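Local structure of telomerase reverse transcriptase (Takifugu rubripes, 4LMO) at residues 37-40 and 41-44; 177-180 and 181-184. The protein is the catalytic subunit of telomerase, here represented by its RNA-binding domain, a reverse transcriptase that elongates telomeres by copying an RNA template. One frame throughout, in Å; residues are numbered along the deposited sequence.

Both contacts are local, each made within one continuous run of eight residues in the mostly helical RNA-binding domain of TERT. Contact 1 comes first along the chain, where the loop after strand 35-36 enters helix 40-48, and packs against helix 73-85. Contact 2 follows much later, in the segment between helices 166-169 and 191-220, and rests on the latter helix. Their centres lie 20 Å apart, and their nearest atoms stay about 8 Å from each other without touching. Contact 2 falls in a region that, by similarity, interacts with the RNA template; contact 1 lies at the start of helix 40-48, in the N-terminal part of the chain.

Contact 1 of 2, residues 37-40 and 41-44; sequences KIQG and RDLI
The carboxylate of Asp42 reaches back over the start of its helix to the backbone of Gln39. Its OD2 accepts Gln39 N at 2.7 Å, with an N-H...O angle of 170°, on the anti side of the carboxylate and close to its plane. CG of Asp42 stands beside its own backbone N (chi1 -61°), which turns the acid toward that N-H. The side chains of Gln39 and Asp42 run side by side in the same direction, their amide and carboxylate planes 57° apart. Gln39 is the N-cap of helix 40-48 and Asp42 its N3 residue, so this bond is the N3-to-N-cap half of a capping box. The first turn is closed by Leu43 N donating to Gln39 O (3.0 Å) and Ile44 N to Gly40 O (3.0 Å). The Arg41 chain bends at chi3, bringing NH2 to 3.8 Å from Gln39 CB. Its NH1 lies 3.3 Å from Asp42 OD2, a salt bridge of charge alone, since the oxygen sits well out of the guanidinium plane. Arg36 forms a second salt bridge to OD2, and Tyr54 hydrogen-bonds OD1. Replacing Asp42 by alanine is likely to leave Gln39 N without this acceptor and both arginines without their shared negative charge.

Contact 2 of 2, residues 177-180 and 181-184; sequences NCDW and LKIS
A short 3-10 turn, in the region between helices 166-169 and 191-220 that by similarity interacts with the RNA template, carries this contact in the RNA-binding domain. Lys182 N donates to Asp179 O at 2.9 Å. One residue earlier, Leu181 N makes a weak bond to Cys178 O at 3.5 Å. On one side of the turn, Leu181 lays its CD2 methyl over a face of the Trp180 indole. This CH-pi contact puts CD2 3.7 Å from the centroid of the six-membered ring, 12° off the ring normal. Trp180 CG sits between its own backbone N and carbonyl carbon (chi1 67°), and the indole is thereby folded back beneath the neighbouring leucine. The other methyl, CD1, meets Cys178 CB at 3.7 Å, so the two branches of Leu181 divide their contacts between tryptophan and cysteine. Beyond the turn, Leu138 O accepts Trp180 NE1, Phe204 meets the indole edge-to-face, and Leu181 packs on Ile200 of helix 191-220. The polar part of the contact is made by Lys182, whose chain is extended beyond CG and runs back along the turn. Its CE passes 3.6 Å from Cys178 O, and its NZ forms a salt bridge with Asp179 OD1 at 3.0 Å, arriving from above the carboxylate plane, 43° out of it. NZ also donates to Asn176 O. The Lys182 side chain thus folds back so that its ammonium group joins Asp179 OD1 and Asn176 O, which probably balance its charge, while the NE1 bond together with the packing of Leu181 and Phe204 probably limits rotation of the buried indole.

Contact 1 of 2, residues 37-40 and 41-44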
loop_
_atom_site.group_PDB
_atom_site.type_symbol
_atom_site.label_atom_id
_atom_site.label_comp_id
_atom_site.label_asym_id
_atom_site.label_seq_id
_atom_site.Cartn_x
_atom_site.Cartn_y
_atom_site.Cartn_z
ATOM N N LYS A 37 -1.680 6.932 17.749
ATOM C CA LYS A 37 -0.780 6.436 16.710
ATOM C C LYS A 37 -0.731 4.910 16.770
ATOM O O LYS A 37 -0.864 4.334 17.854
ATOM C CB LYS A 37 0.622 6.995 16.957
ATOM C CG LYS A 37 1.406 7.370 15.711
ATOM C CD LYS A 37 1.440 8.878 15.504
ATOM C CE LYS A 37 2.521 9.264 14.505
ATOM N NZ LYS A 37 2.812 10.725 14.522
ATOM N N ILE A 38 -0.544 4.253 15.627
ATOM C CA ILE A 38 -0.476 2.783 15.616
ATOM C C ILE A 38 0.944 2.243 15.786
ATOM O O ILE A 38 1.900 2.794 15.239
ATOM C CB ILE A 38 -1.192 2.135 14.400
ATOM C CG1 ILE A 38 -0.390 2.306 13.103
ATOM C CG2 ILE A 38 -2.606 2.683 14.265
ATOM C CD1 ILE A 38 -0.699 1.253 12.059
ATOM N N GLN A 39 1.063 1.166 16.558
ATOM C CA GLN A 39 2.355 0.549 16.857
ATOM C C GLN A 39 2.478 -0.813 16.177
ATOM O O GLN A 39 1.515 -1.301 15.581
ATOM C CB GLN A 39 2.555 0.420 18.373
ATOM C CG GLN A 39 2.388 1.717 19.161
ATOM C CD GLN A 39 3.374 2.806 18.764
ATOM O OE1 GLN A 39 4.500 2.528 18.342
ATOM N NE2 GLN A 39 2.954 4.059 18.904
ATOM N N GLY A 40 3.666 -1.414 16.258
ATOM C CA GLY A 40 3.947 -2.706 15.621
ATOM C C GLY A 40 2.931 -3.786 15.952
ATOM O O GLY A 40 2.485 -4.523 15.073
ATOM N N ARG A 41 2.569 -3.865 17.230
ATOM C CA ARG A 41 1.560 -4.794 17.728
ATOM C C ARG A 41 0.195 -4.566 17.064
ATOM O O ARG A 41 -0.506 -5.525 16.724
ATOM C CB ARG A 41 1.490 -4.675 19.257
ATOM C CG ARG A 41 0.176 -5.050 19.926
ATOM C CD ARG A 41 0.053 -4.349 21.275
ATOM N NE ARG A 41 -0.439 -2.973 21.150
ATOM C CZ ARG A 41 0.326 -1.881 21.088
ATOM N NH1 ARG A 41 -0.243 -0.688 20.974
ATOM N NH2 ARG A 41 1.652 -1.968 21.139
ATOM N N ASP A 42 -0.162 -3.296 16.870
ATOM C CA ASP A 42 -1.395 -2.923 16.175
ATOM C C ASP A 42 -1.388 -3.419 14.729
ATOM O O ASP A 42 -2.390 -3.956 14.250
ATOM C CB ASP A 42 -1.611 -1.404 16.208
ATOM C CG ASP A 42 -1.742 -0.853 17.620
ATOM O OD1 ASP A 42 -2.481 -1.442 18.439
ATOM O OD2 ASP A 42 -1.111 0.183 17.905
ATOM N N LEU A 43 -0.255 -3.247 14.048
ATOM C CA LEU A 43 -0.115 -3.672 12.655
ATOM C C LEU A 43 -0.239 -5.184 12.489
ATOM O O LEU A 43 -0.891 -5.655 11.557
ATOM C CB LEU A 43 1.197 -3.162 12.038
ATOM C CG LEU A 43 1.381 -3.425 10.536
ATOM C CD1 LEU A 43 0.242 -2.836 9.713
ATOM C CD2 LEU A 43 2.720 -2.899 10.048
ATOM N N ILE A 44 0.379 -5.934 13.399
ATOM C CA ILE A 44 0.254 -7.395 13.421
ATOM C C ILE A 44 -1.218 -7.822 13.495
ATOM O O ILE A 44 -1.632 -8.777 12.834
ATOM C CB ILE A 44 1.091 -8.014 14.565
ATOM C CG1 ILE A 44 2.583 -7.829 14.266
ATOM C CG2 ILE A 44 0.751 -9.488 14.765
ATOM C CD1 ILE A 44 3.506 -8.191 15.407
#

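Contact 2 of 2, residues 177-180 and 181-184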
loop_
_atom_site.group_PDB
_atom_site.type_symbol
_atom_site.label_atom_id
_atom_site.label_comp_id
_atom_site.label_asym_id
_atom_site.label_seq_id
_atom_site.Cartn_x
_atom_site.Cartn_y
_atom_site.Cartn_z
ATOM N N ASN A 177 12.689 -19.564 3.835
ATOM C CA ASN A 177 13.649 -18.461 3.869
ATOM C C ASN A 177 13.296 -17.432 4.942
ATOM O O ASN A 177 14.170 -16.741 5.465
ATOM C CB ASN A 177 13.730 -17.763 2.506
ATOM C CG ASN A 177 14.468 -18.586 1.461
ATOM O OD1 ASN A 177 14.988 -19.665 1.744
ATOM N ND2 ASN A 177 14.512 -18.072 0.239
ATOM N N CYS A 178 12.009 -17.343 5.263
ATOM C CA CYS A 178 11.511 -16.389 6.243
ATOM C C CYS A 178 11.597 -16.964 7.652
ATOM O O CYS A 178 10.739 -17.753 8.067
ATOM C CB CYS A 178 10.067 -16.000 5.915
ATOM S SG CYS A 178 9.782 -15.567 4.185
ATOM N N ASP A 179 12.640 -16.563 8.379
ATOM C CA ASP A 179 12.855 -16.991 9.762
ATOM C C ASP A 179 11.775 -16.454 10.701
ATOM O O ASP A 179 11.430 -17.102 11.695
ATOM C CB ASP A 179 14.232 -16.533 10.263
ATOM C CG ASP A 179 15.367 -17.449 9.819
ATOM O OD1 ASP A 179 15.191 -18.245 8.871
ATOM O OD2 ASP A 179 16.455 -17.364 10.428
ATOM N N TRP A 180 11.248 -15.275 10.374
ATOM C CA TRP A 180 10.280 -14.576 11.222
ATOM C C TRP A 180 8.956 -15.287 11.361
ATOM O O TRP A 180 8.133 -14.912 12.199
ATOM C CB TRP A 180 10.074 -13.146 10.733
ATOM C CG TRP A 180 9.391 -13.035 9.388
ATOM C CD1 TRP A 180 9.983 -13.052 8.130
ATOM C CD2 TRP A 180 7.953 -12.874 9.128
ATOM N NE1 TRP A 180 9.042 -12.919 7.143
ATOM C CE2 TRP A 180 7.807 -12.808 7.669
ATOM C CE3 TRP A 180 6.816 -12.785 9.925
ATOM C CZ2 TRP A 180 6.569 -12.656 7.061
ATOM C CZ3 TRP A 180 5.571 -12.630 9.299
ATOM C CH2 TRP A 180 5.454 -12.567 7.902
ATOM N N LEU A 181 8.748 -16.317 10.542
ATOM C CA LEU A 181 7.541 -17.139 10.605
ATOM C C LEU A 181 7.666 -18.250 11.644
ATOM O O LEU A 181 6.661 -18.820 12.078
ATOM C CB LEU A 181 7.262 -17.781 9.241
ATOM C CG LEU A 181 6.942 -16.925 8.013
ATOM C CD1 LEU A 181 6.932 -17.794 6.763
ATOM C CD2 LEU A 181 5.610 -16.210 8.174
ATOM N N LYS A 182 8.903 -18.545 12.036
ATOM C CA LYS A 182 9.222 -19.754 12.796
ATOM C C LYS A 182 9.271 -19.549 14.307
ATOM O O LYS A 182 9.598 -18.465 14.790
ATOM C CB LYS A 182 10.566 -20.325 12.328
ATOM C CG LYS A 182 10.708 -20.481 10.824
ATOM C CD LYS A 182 12.141 -20.813 10.445
ATOM C CE LYS A 182 12.298 -20.918 8.938
ATOM N NZ LYS A 182 13.726 -20.886 8.516
ATOM N N ILE A 183 8.948 -20.611 15.041
ATOM C CA ILE A 183 9.176 -20.672 16.488
ATOM C C ILE A 183 10.312 -21.633 16.842
ATOM O O ILE A 183 10.712 -21.730 18.004
ATOM C CB ILE A 183 7.904 -21.068 17.279
ATOM C CG1 ILE A 183 7.051 -22.091 16.513
ATOM C CG2 ILE A 183 7.090 -19.834 17.627
ATOM C CD1 ILE A 183 7.398 -23.539 16.799
ATOM N N SER A 184 10.827 -22.335 15.837
ATOM C CA SER A 184 11.860 -23.345 16.043
ATOM C C SER A 184 12.644 -23.614 14.766
ATOM O O SER A 184 12.064 -23.724 13.683
ATOM C CB SER A 184 11.230 -24.648 16.548
ATOM O OG SER A 184 12.219 -25.560 16.991
#